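Local coordinates for protein NegoA.19184.a (Neisseria gonorrhoeae, PDB 5UEB) that is of unknown function but belongs to the DUF4265 family and joins a curled five-stranded antiparallel sheet to a four-stranded sheet with ferredoxin-like strand order, at residues B[15-20]-B[46-51]; B[50-55]-B[77-82]; B[9-14]-B[64-69]; B[56-61]-B[70-75]. All coordinates share one frame; numbering follows the deposited sequence.

The four contacts follow the path from a curled, barrel-like five-stranded sheet to a four-stranded sheet. Contact 3 joins the former's outermost strands, 10-18 and 65-73. Contact 4 lies at the open end of the hairpin of strands 56-62 and 65-73, about 11 Å from contact 3 between centres. Contact 1 lays the far end of strand 10-18 on the loop between strands 39-41 and 56-62; this loop runs on into contact 2, centred about 11 Å from contact 1, and meets strand 78-84 of the second sheet. Along the chain contact 1 closes before contact 4 opens, while contacts 3 and 4 alternate. Leu51, shared by contacts 1 and 2, packs on Phe68 and Val57, tying the loop to the barrel-like core.

Contact 1 of 4, residues B[15-20]-B[46-51]; sequences VVYYDL and LFAPNL. With EDO (1,2-ethanediol), chain N.
Tyr17, near the end of strand 10-18, and Ala48, in the irregular loop after strand 39-41, bring their CA atoms to 6.2 Å, and no hydrogen bond joins the two backbones. The Tyr17 ring does most of the touching. With CG between the backbone N and the carbonyl carbon (chi1 65°), the ring is folded over the loop and set squarely on Ala48, whose CA makes a CH-pi contact 4.0 Å from the ring centroid and only 7° off the normal. At the ring edge, in its plane, lies Val15 O. Around this centre, Pro49 CD packs 3.9 Å from Tyr17 CD2, while Tyr17 OH reaches Phe47 CB at 3.2 Å. The Phe47 ring itself turns off toward Tyr110. Two residues back on the strand, Val15 splits its branches: CG1 rests on Ala48 CB (3.8 Å), and CG2 meets Leu51 CD1 tip to tip (4.0 Å). An ethanediol, probably from the crystallisation liquor, sits beside these two side chains and donates from O2 to Pro49 O at 3.1 Å. The loop backbone is held by Glu27 on the neighbouring strand 24-33, whose carboxylate takes the N-H groups of Leu46, Phe47 and Ala48. The chemistry is thus divided: polar bonds from Glu27 fix the course of the loop, and between the segments the join is made by an aromatic face and apolar branches.

Contact 2 of 4, residues B[50-55]-B[77-82]; sequences NLALND and NTTINI
The Asn77 amide meets Leu53 O nearly within its own plane: ND2 donates over 2.9 Å, and the acceptor is just 7° out of the amide plane. The carbonyl is approached differently, from above its plane. Water 2 accepts from ND2 as well, at 2.9 Å, and also from Asn54 ND2. The second flat group, the Asp55 carboxylate, is likewise met from above, where Ala52 N reaches OD2 at 2.8 Å. This bond spans a type II beta turn from Ala52 to Asp55, which the backbone bond from Asp55 N to Ala52 O closes; Leu53 and Asn54 form its corner. The turn, in the loop joining strands 39-41 and 56-62 of the five-stranded sheet, faces the start of strand 78-84 in the other sheet, the first strand of a βαββαβ unit whose order matches a ferredoxin-like fold. Thr79 OG1, set beside its backbone N (chi1 -52°), gives its proton to Leu51 O over 2.8 Å. Water 1 donates to the same hydroxyl oxygen while accepting from Leu53 N, so the hydroxyl serves as both donor and acceptor. The Ala52 methyl packs between the two polar grips: CB lies 3.4 Å from Thr79 OG1 and 3.9 Å from Asn77 CB. Water 3 donates to Asn77 O and, over a longer 3.3 Å, to Asp55 OD1, which also takes Ser75 N; Ser75 OG bonds to Leu53 O and Asn77 N.

Contact 3 of 4, residues B[9-14]-B[64-69]; sequences MKSKLT and KMLFFD. With EDO (1,2-ethanediol), chain M.
Thr14 and Phe67 form a single backbone bridge of the parallel type where strands 10-18 and 65-73, the outermost of the five-stranded sheet, meet, which closes the curled sheet in the manner of a small barrel. Over residues 10-14 and 65-69 the strand axes run 58° apart, which fits so brief a pairing. Two backbone hydrogen bonds hold it, both involving the Thr14 backbone: Thr14 N donates to Leu66 O (2.9 Å), and Phe68 N to Thr14 O (2.9 Å). Thr14 O also receives a CA-H contact from Phe67, so one residue of the first strand is held between Leu66 and Phe68 of the second.

The apolar packing divides between two faces. Inside, Leu13 has CG anti to the backbone N (chi1 -168°), which drops CD1 onto the peptide link after Phe67, 3.3 Å from Phe67 C. The same methyl meets Leu66 CB, and CD2 lies near Phe68 CB; Val57 and Ile59 of strand 56-62 pack on Leu13 as well. On the other face, the Thr14 side chain runs alongside that of Phe67, with Thr14 CB 3.7 Å from Phe67 CD2. The Phe67 ring stacks with His8 of the second subunit. Toward the strand start, Ser11 OG touches Leu66 CD1.

An ethanediol, probably from the crystallisation liquor, completes the polar contacts where the strands splay: its O2 accepts from Leu66 N at 2.9 Å (167° at the hydrogen), and its O1 donates to Leu66 O at 2.8 Å.

Contact 4 of 4, residues B[56-61]-B[70-75]; sequences IVAIER and HLIKAS
His70 holds its CG between the backbone N and the carbonyl carbon (chi1 61°), which lays the imidazole across the strand onto Ala58. Ile72, by contrast, keeps CG1 beside its backbone N (chi1 -71°), so that this branch also reaches Ala58. The Ala58 methyl therefore has a ring on one flank and a branched chain on another. CB stands over the imidazole face, 3.6 Å from its centroid and offset toward the CE1 rim, in a CH-pi contact; Ile72 CG1 comes to 3.9 Å from the same CB.

The backbones pair antiparallel with a classic beta bulge, in which Ile72 and Lys73 both face Ile56. Ile56 O takes two N-H groups, from Ile72 N at 2.8 Å and from Lys73 N at 3.0 Å, while Ile56 N returns a nearly straight bond (178°) to Lys73 O. Beyond the bulge, Ala58 N donates to His70 O at 2.8 Å, almost in line with the carbonyl bond. At the bulge the Ile72 side chain turns toward strand 56-62, its CB near Ile56 CG2. Leu71 CD1 meets Val57 CG1 at 4.1 Å, the two side chains lying roughly perpendicular.

This is the open end of the hairpin of strands 56-62 and 65-73. Strand 39-41 borders strand 56-62 on its other edge, with Phe39 and Ile41 packing on Val57, which also meets Leu13 of strand 10-18; farther along, Glu60 forms a salt bridge with Lys10 of the second subunit.

Contact 1 of 4, residues B[15-20]-B[46-51]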
# COMPACT_ATOMS: atom_id res chain seq x y z
N VAL B 15 -10.97 -5.53 6.60
CA VAL B 15 -10.16 -4.74 5.69
C VAL B 15 -11.04 -3.62 5.16
O VAL B 15 -12.05 -3.88 4.49
CB VAL B 15 -9.63 -5.59 4.52
CG1 VAL B 15 -8.72 -4.74 3.62
CG2 VAL B 15 -8.88 -6.79 5.03
N VAL B 16 -10.67 -2.37 5.45
CA VAL B 16 -11.34 -1.21 4.87
C VAL B 16 -10.62 -0.85 3.58
O VAL B 16 -9.38 -0.81 3.54
CB VAL B 16 -11.33 -0.02 5.85
CG1 VAL B 16 -12.04 1.19 5.24
CG2 VAL B 16 -12.01 -0.40 7.16
N TYR B 17 -11.38 -0.66 2.51
CA TYR B 17 -10.78 -0.41 1.20
C TYR B 17 -11.74 0.45 0.39
O TYR B 17 -12.90 0.64 0.75
CB TYR B 17 -10.46 -1.73 0.47
CG TYR B 17 -11.69 -2.54 0.11
CD1 TYR B 17 -12.33 -3.33 1.07
CD2 TYR B 17 -12.21 -2.52 -1.17
CE1 TYR B 17 -13.48 -4.04 0.75
CE2 TYR B 17 -13.36 -3.24 -1.50
CZ TYR B 17 -13.98 -4.01 -0.53
OH TYR B 17 -15.13 -4.71 -0.85
N TYR B 18 -11.24 0.98 -0.73
CA TYR B 18 -12.09 1.65 -1.70
C TYR B 18 -12.39 0.68 -2.82
O TYR B 18 -11.48 0.03 -3.35
CB TYR B 18 -11.44 2.94 -2.22
CG TYR B 18 -11.41 4.04 -1.20
CD1 TYR B 18 -12.53 4.84 -0.98
CD2 TYR B 18 -10.28 4.27 -0.42
CE1 TYR B 18 -12.52 5.86 -0.03
CE2 TYR B 18 -10.25 5.28 0.52
CZ TYR B 18 -11.37 6.06 0.71
OH TYR B 18 -11.35 7.07 1.66
N ASP B 19 -13.67 0.56 -3.16
CA ASP B 19 -14.14 -0.38 -4.16
C ASP B 19 -13.90 0.18 -5.57
O ASP B 19 -13.27 1.22 -5.75
CB ASP B 19 -15.58 -0.80 -3.87
CG ASP B 19 -16.58 0.32 -4.11
OD1 ASP B 19 -17.73 0.16 -3.65
OD2 ASP B 19 -16.26 1.33 -4.78
N LEU B 20 -14.43 -0.53 -6.58
CA LEU B 20 -14.14 -0.16 -7.96
C LEU B 20 -14.73 1.18 -8.34
O LEU B 20 -14.29 1.78 -9.33
CB LEU B 20 -14.63 -1.26 -8.91
CG LEU B 20 -13.91 -2.60 -8.75
CD1 LEU B 20 -14.44 -3.60 -9.75
CD2 LEU B 20 -12.41 -2.40 -8.89
N LEU B 46 -12.23 -11.65 -1.52
CA LEU B 46 -13.17 -11.53 -2.63
C LEU B 46 -13.03 -10.21 -3.36
O LEU B 46 -13.13 -10.16 -4.59
CB LEU B 46 -14.61 -11.70 -2.13
CG LEU B 46 -15.03 -13.11 -1.72
CD1 LEU B 46 -16.41 -13.07 -1.07
CD2 LEU B 46 -15.03 -14.02 -2.95
N PHE B 47 -12.84 -9.11 -2.62
CA PHE B 47 -12.91 -7.77 -3.21
C PHE B 47 -11.75 -6.86 -2.81
O PHE B 47 -11.34 -6.01 -3.62
CB PHE B 47 -14.22 -7.09 -2.80
CG PHE B 47 -15.44 -7.85 -3.18
CD1 PHE B 47 -15.83 -7.92 -4.51
CD2 PHE B 47 -16.19 -8.51 -2.23
CE1 PHE B 47 -16.96 -8.63 -4.87
CE2 PHE B 47 -17.32 -9.22 -2.58
CZ PHE B 47 -17.69 -9.29 -3.90
N ALA B 48 -11.25 -6.99 -1.59
CA ALA B 48 -10.21 -6.08 -1.14
C ALA B 48 -8.96 -6.30 -1.98
O ALA B 48 -8.56 -7.46 -2.20
CB ALA B 48 -9.90 -6.31 0.34
N PRO B 49 -8.33 -5.25 -2.49
CA PRO B 49 -7.17 -5.42 -3.35
C PRO B 49 -5.87 -5.59 -2.57
O PRO B 49 -5.78 -5.30 -1.38
CB PRO B 49 -7.14 -4.10 -4.14
CG PRO B 49 -7.75 -3.10 -3.21
CD PRO B 49 -8.82 -3.86 -2.45
N ASN B 50 -4.86 -6.09 -3.29
CA ASN B 50 -3.48 -6.17 -2.82
C ASN B 50 -3.27 -7.16 -1.68
O ASN B 50 -2.31 -7.03 -0.92
CB ASN B 50 -2.90 -4.79 -2.47
CG ASN B 50 -3.08 -3.79 -3.59
OD1 ASN B 50 -3.65 -2.71 -3.40
ND2 ASN B 50 -2.61 -4.14 -4.77
N LEU B 51 -4.16 -8.15 -1.56
CA LEU B 51 -4.08 -9.17 -0.52
C LEU B 51 -4.32 -10.56 -1.09
O LEU B 51 -5.07 -10.73 -2.06
CB LEU B 51 -5.10 -8.89 0.60
CG LEU B 51 -4.79 -7.67 1.46
CD1 LEU B 51 -5.98 -7.38 2.38
CD2 LEU B 51 -3.54 -7.93 2.27
C1 EDO N . -4.17 -2.93 0.75
O1 EDO N . -2.87 -3.25 1.27
C2 EDO N . -5.25 -3.73 1.47
O2 EDO N . -6.53 -3.41 0.91

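Contact 2 of 4, residues B[50-55]-B[77-82]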
# COMPACT_ATOMS: atom_id res chain seq x y z
N ASN B 50 -4.86 -6.09 -3.29
CA ASN B 50 -3.48 -6.17 -2.82
C ASN B 50 -3.27 -7.16 -1.68
O ASN B 50 -2.31 -7.03 -0.92
CB ASN B 50 -2.90 -4.79 -2.47
CG ASN B 50 -3.08 -3.79 -3.59
OD1 ASN B 50 -3.65 -2.71 -3.40
ND2 ASN B 50 -2.61 -4.14 -4.77
N LEU B 51 -4.16 -8.15 -1.56
CA LEU B 51 -4.08 -9.17 -0.52
C LEU B 51 -4.32 -10.56 -1.09
O LEU B 51 -5.07 -10.73 -2.06
CB LEU B 51 -5.10 -8.89 0.60
CG LEU B 51 -4.79 -7.67 1.46
CD1 LEU B 51 -5.98 -7.38 2.38
CD2 LEU B 51 -3.54 -7.93 2.27
N ALA B 52 -3.68 -11.56 -0.49
CA ALA B 52 -3.81 -12.93 -0.95
C ALA B 52 -3.87 -13.88 0.23
O ALA B 52 -3.41 -13.58 1.34
CB ALA B 52 -2.64 -13.34 -1.86
N LEU B 53 -4.46 -15.04 -0.04
CA LEU B 53 -4.45 -16.16 0.90
C LEU B 53 -3.04 -16.38 1.45
O LEU B 53 -2.06 -16.38 0.70
CB LEU B 53 -4.89 -17.42 0.14
CG LEU B 53 -4.89 -18.75 0.89
CD1 LEU B 53 -5.98 -18.73 1.97
CD2 LEU B 53 -5.11 -19.92 -0.08
N ASN B 54 -2.96 -16.55 2.77
CA ASN B 54 -1.74 -16.85 3.50
C ASN B 54 -0.77 -15.68 3.59
O ASN B 54 0.34 -15.85 4.09
CB ASN B 54 -1.08 -18.17 3.06
CG ASN B 54 -1.93 -19.37 3.42
OD1 ASN B 54 -2.60 -19.37 4.46
ND2 ASN B 54 -1.93 -20.39 2.57
N ASP B 55 -1.18 -14.47 3.17
CA ASP B 55 -0.44 -13.28 3.54
C ASP B 55 -0.47 -13.09 5.06
O ASP B 55 -1.44 -13.47 5.73
CB ASP B 55 -1.08 -12.03 2.91
CG ASP B 55 -0.75 -11.86 1.42
OD1 ASP B 55 0.03 -12.66 0.84
OD2 ASP B 55 -1.28 -10.89 0.83
N ASN B 77 1.33 -15.66 -3.31
CA ASN B 77 0.15 -16.06 -4.05
C ASN B 77 -0.41 -14.86 -4.81
O ASN B 77 -0.20 -13.70 -4.45
CB ASN B 77 -0.93 -16.57 -3.10
CG ASN B 77 -0.61 -17.94 -2.53
OD1 ASN B 77 -0.03 -18.78 -3.21
ND2 ASN B 77 -1.00 -18.17 -1.29
N THR B 78 -1.15 -15.16 -5.89
CA THR B 78 -1.84 -14.18 -6.71
C THR B 78 -3.34 -14.33 -6.51
O THR B 78 -3.84 -15.45 -6.39
CB THR B 78 -1.49 -14.46 -8.18
OG1 THR B 78 -0.11 -14.12 -8.42
CG2 THR B 78 -2.37 -13.67 -9.14
N THR B 79 -4.06 -13.21 -6.46
CA THR B 79 -5.52 -13.19 -6.36
C THR B 79 -6.10 -12.57 -7.62
O THR B 79 -5.76 -11.43 -7.96
CB THR B 79 -5.97 -12.37 -5.15
OG1 THR B 79 -5.29 -12.82 -3.97
CG2 THR B 79 -7.50 -12.48 -4.93
N ILE B 80 -6.98 -13.31 -8.30
CA ILE B 80 -7.63 -12.86 -9.54
C ILE B 80 -9.13 -12.87 -9.29
O ILE B 80 -9.68 -13.88 -8.83
CB ILE B 80 -7.29 -13.80 -10.72
CG1 ILE B 80 -5.77 -13.92 -10.92
CG2 ILE B 80 -7.99 -13.32 -11.99
CD1 ILE B 80 -5.07 -12.62 -11.25
N ASN B 81 -9.80 -11.75 -9.57
CA ASN B 81 -11.26 -11.65 -9.49
C ASN B 81 -11.82 -11.90 -10.88
O ASN B 81 -11.32 -11.35 -11.86
CB ASN B 81 -11.72 -10.25 -9.07
CG ASN B 81 -11.07 -9.73 -7.79
OD1 ASN B 81 -10.82 -8.53 -7.67
ND2 ASN B 81 -10.83 -10.61 -6.81
N ILE B 82 -12.87 -12.72 -10.97
CA ILE B 82 -13.47 -13.07 -12.26
C ILE B 82 -14.98 -12.95 -12.12
O ILE B 82 -15.57 -13.54 -11.21
CB ILE B 82 -13.12 -14.50 -12.72
CG1 ILE B 82 -11.61 -14.75 -12.67
CG2 ILE B 82 -13.72 -14.76 -14.12
CD1 ILE B 82 -11.21 -16.18 -13.01
O HOH W 1 -5.58 -15.32 -2.70
O HOH W 2 -0.40 -20.64 0.10
O HOH W 3 1.13 -12.53 -2.22

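Contact 3 of 4, residues B[9-14]-B[64-69]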
# COMPACT_ATOMS: atom_id res chain seq x y z
N MET B 9 -6.24 -20.12 18.14
CA MET B 9 -6.27 -18.67 17.97
C MET B 9 -6.91 -18.21 16.66
O MET B 9 -6.40 -17.31 15.98
CB MET B 9 -4.87 -18.07 18.16
CG MET B 9 -4.26 -18.40 19.50
SD MET B 9 -2.85 -17.35 19.84
CE MET B 9 -2.09 -18.22 21.21
N LYS B 10 -8.05 -18.80 16.28
CA LYS B 10 -8.77 -18.31 15.12
C LYS B 10 -9.27 -16.89 15.37
O LYS B 10 -9.62 -16.51 16.51
CB LYS B 10 -9.97 -19.20 14.80
CG LYS B 10 -9.71 -20.71 14.83
CD LYS B 10 -8.45 -21.13 14.09
CE LYS B 10 -8.51 -20.73 12.61
NZ LYS B 10 -7.33 -21.30 11.89
N SER B 11 -9.33 -16.10 14.31
CA SER B 11 -9.76 -14.72 14.44
C SER B 11 -10.35 -14.23 13.12
O SER B 11 -10.38 -14.95 12.11
CB SER B 11 -8.61 -13.84 14.94
OG SER B 11 -9.07 -12.54 15.30
N LYS B 12 -10.85 -13.00 13.16
CA LYS B 12 -11.40 -12.31 12.01
C LYS B 12 -10.81 -10.91 11.95
O LYS B 12 -10.57 -10.27 12.99
CB LYS B 12 -12.92 -12.13 12.13
CG LYS B 12 -13.69 -13.35 12.59
CD LYS B 12 -13.83 -14.34 11.48
CE LYS B 12 -14.94 -15.34 11.80
NZ LYS B 12 -14.96 -16.44 10.80
N LEU B 13 -10.61 -10.42 10.73
CA LEU B 13 -10.07 -9.10 10.48
C LEU B 13 -10.98 -8.37 9.50
O LEU B 13 -11.45 -8.98 8.53
CB LEU B 13 -8.71 -9.30 9.81
CG LEU B 13 -7.81 -8.10 9.69
CD1 LEU B 13 -7.59 -7.57 11.07
CD2 LEU B 13 -6.53 -8.58 9.07
N THR B 14 -11.21 -7.08 9.73
CA THR B 14 -11.90 -6.23 8.75
C THR B 14 -10.87 -5.45 7.93
O THR B 14 -9.99 -4.80 8.49
CB THR B 14 -12.86 -5.26 9.43
OG1 THR B 14 -13.88 -6.01 10.11
CG2 THR B 14 -13.52 -4.33 8.41
N LYS B 64 -13.31 -2.52 19.90
CA LYS B 64 -13.36 -3.95 20.20
C LYS B 64 -13.30 -4.85 18.97
O LYS B 64 -13.68 -6.02 19.04
CB LYS B 64 -14.56 -4.31 21.09
CG LYS B 64 -14.72 -3.44 22.32
CD LYS B 64 -15.89 -3.92 23.14
CE LYS B 64 -15.65 -3.73 24.63
NZ LYS B 64 -16.68 -4.45 25.44
N MET B 65 -12.83 -4.32 17.83
CA MET B 65 -12.73 -5.09 16.60
C MET B 65 -11.30 -4.98 16.06
O MET B 65 -10.55 -4.08 16.42
CB MET B 65 -13.74 -4.57 15.56
CG MET B 65 -15.17 -4.89 15.92
SD MET B 65 -16.32 -4.02 14.84
CE MET B 65 -15.92 -2.32 15.25
N LEU B 66 -10.93 -5.92 15.19
CA LEU B 66 -9.59 -5.93 14.60
C LEU B 66 -9.64 -5.52 13.13
O LEU B 66 -10.49 -5.99 12.37
CB LEU B 66 -8.94 -7.31 14.71
CG LEU B 66 -8.81 -7.88 16.12
CD1 LEU B 66 -8.18 -9.26 16.04
CD2 LEU B 66 -8.01 -6.97 17.05
N PHE B 67 -8.69 -4.66 12.74
CA PHE B 67 -8.64 -4.09 11.39
C PHE B 67 -7.28 -4.30 10.75
O PHE B 67 -6.25 -4.21 11.42
CB PHE B 67 -8.96 -2.59 11.41
CG PHE B 67 -10.34 -2.29 11.85
CD1 PHE B 67 -10.63 -2.10 13.20
CD2 PHE B 67 -11.37 -2.23 10.93
CE1 PHE B 67 -11.92 -1.83 13.61
CE2 PHE B 67 -12.66 -1.97 11.33
CZ PHE B 67 -12.94 -1.77 12.68
N PHE B 68 -7.29 -4.56 9.45
CA PHE B 68 -6.04 -4.61 8.70
C PHE B 68 -5.32 -3.27 8.82
O PHE B 68 -5.94 -2.21 8.66
CB PHE B 68 -6.35 -4.87 7.22
CG PHE B 68 -5.17 -4.63 6.30
CD1 PHE B 68 -4.20 -5.61 6.13
CD2 PHE B 68 -5.05 -3.44 5.60
CE1 PHE B 68 -3.12 -5.39 5.28
CE2 PHE B 68 -3.97 -3.21 4.76
CZ PHE B 68 -3.01 -4.20 4.59
N ASP B 69 -4.02 -3.31 9.08
CA ASP B 69 -3.22 -2.08 9.06
C ASP B 69 -2.22 -2.03 7.92
O ASP B 69 -2.21 -1.05 7.16
CB ASP B 69 -2.49 -1.85 10.39
CG ASP B 69 -1.92 -0.45 10.47
OD1 ASP B 69 -2.69 0.48 10.78
OD2 ASP B 69 -0.73 -0.27 10.17
C1 EDO M . -13.61 -7.99 12.58
O1 EDO M . -13.17 -6.63 12.48
C2 EDO M . -13.97 -8.27 14.03
O2 EDO M . -12.80 -8.15 14.84

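Contact 4 of 4, residues B[56-61]-B[70-75]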
# COMPACT_ATOMS: atom_id res chain seq x y z
N ILE B 56 0.60 -12.51 5.60
CA ILE B 56 0.67 -12.15 7.01
C ILE B 56 0.58 -10.63 7.11
O ILE B 56 1.33 -9.92 6.43
CB ILE B 56 1.96 -12.67 7.67
CG1 ILE B 56 2.00 -14.20 7.64
CG2 ILE B 56 2.06 -12.19 9.12
CD1 ILE B 56 3.36 -14.79 8.03
N VAL B 57 -0.33 -10.14 7.94
CA VAL B 57 -0.62 -8.71 8.01
C VAL B 57 -0.59 -8.26 9.46
O VAL B 57 -0.84 -9.04 10.39
CB VAL B 57 -1.97 -8.34 7.35
CG1 VAL B 57 -1.98 -8.75 5.87
CG2 VAL B 57 -3.13 -8.97 8.11
N ALA B 58 -0.27 -6.99 9.65
CA ALA B 58 -0.36 -6.32 10.94
C ALA B 58 -1.76 -5.75 11.12
O ALA B 58 -2.44 -5.38 10.15
CB ALA B 58 0.66 -5.19 11.03
N ILE B 59 -2.20 -5.68 12.38
CA ILE B 59 -3.57 -5.34 12.70
C ILE B 59 -3.60 -4.24 13.74
O ILE B 59 -2.62 -3.97 14.44
CB ILE B 59 -4.35 -6.58 13.19
CG1 ILE B 59 -3.70 -7.11 14.47
CG2 ILE B 59 -4.34 -7.67 12.12
CD1 ILE B 59 -4.38 -8.38 15.03
N GLU B 60 -4.76 -3.57 13.82
CA GLU B 60 -5.04 -2.55 14.83
C GLU B 60 -6.39 -2.85 15.45
O GLU B 60 -7.32 -3.25 14.74
CB GLU B 60 -5.14 -1.16 14.22
CG GLU B 60 -3.83 -0.55 13.80
CD GLU B 60 -3.97 0.94 13.50
OE1 GLU B 60 -5.10 1.40 13.24
OE2 GLU B 60 -2.95 1.65 13.54
N ARG B 61 -6.51 -2.62 16.75
CA ARG B 61 -7.77 -2.80 17.46
C ARG B 61 -8.47 -1.45 17.64
O ARG B 61 -7.85 -0.48 18.09
CB ARG B 61 -7.53 -3.44 18.84
CG ARG B 61 -8.79 -3.69 19.64
CD ARG B 61 -8.47 -4.49 20.90
NE ARG B 61 -9.69 -4.75 21.66
CZ ARG B 61 -10.14 -3.98 22.65
NH1 ARG B 61 -9.46 -2.90 23.00
NH2 ARG B 61 -11.25 -4.31 23.28
N HIS B 70 -1.35 -3.03 7.79
CA HIS B 70 -0.39 -3.07 6.70
C HIS B 70 0.11 -4.49 6.51
O HIS B 70 -0.03 -5.35 7.39
CB HIS B 70 0.78 -2.09 6.92
CG HIS B 70 1.59 -2.36 8.15
ND1 HIS B 70 1.27 -1.85 9.39
CD2 HIS B 70 2.74 -3.06 8.32
CE1 HIS B 70 2.18 -2.23 10.27
NE2 HIS B 70 3.08 -2.97 9.65
N LEU B 71 0.68 -4.74 5.33
CA LEU B 71 1.24 -6.04 5.00
C LEU B 71 2.56 -6.25 5.75
O LEU B 71 3.39 -5.35 5.82
CB LEU B 71 1.48 -6.11 3.49
CG LEU B 71 2.05 -7.41 2.92
CD1 LEU B 71 1.06 -8.54 3.07
CD2 LEU B 71 2.45 -7.21 1.45
N ILE B 72 2.72 -7.44 6.32
CA ILE B 72 3.98 -7.85 6.95
C ILE B 72 4.81 -8.73 6.02
O ILE B 72 5.99 -8.48 5.81
CB ILE B 72 3.73 -8.54 8.31
CG1 ILE B 72 3.26 -7.51 9.35
CG2 ILE B 72 5.01 -9.25 8.79
CD1 ILE B 72 4.33 -6.53 9.80
N LYS B 73 4.19 -9.77 5.47
CA LYS B 73 4.91 -10.68 4.57
C LYS B 73 3.93 -11.23 3.54
O LYS B 73 2.98 -11.93 3.89
CB LYS B 73 5.56 -11.82 5.36
CG LYS B 73 6.34 -12.81 4.50
CD LYS B 73 6.98 -13.90 5.35
CE LYS B 73 7.83 -14.83 4.50
NZ LYS B 73 8.35 -15.98 5.30
N ALA B 74 4.17 -10.91 2.27
CA ALA B 74 3.35 -11.49 1.22
C ALA B 74 3.64 -12.98 1.09
O ALA B 74 4.79 -13.42 1.20
CB ALA B 74 3.63 -10.79 -0.11
N SER B 75 2.59 -13.76 0.84
CA SER B 75 2.76 -15.19 0.59
C SER B 75 3.40 -15.47 -0.76
O SER B 75 4.00 -16.54 -0.93
CB SER B 75 1.41 -15.89 0.64
OG SER B 75 0.55 -15.37 -0.38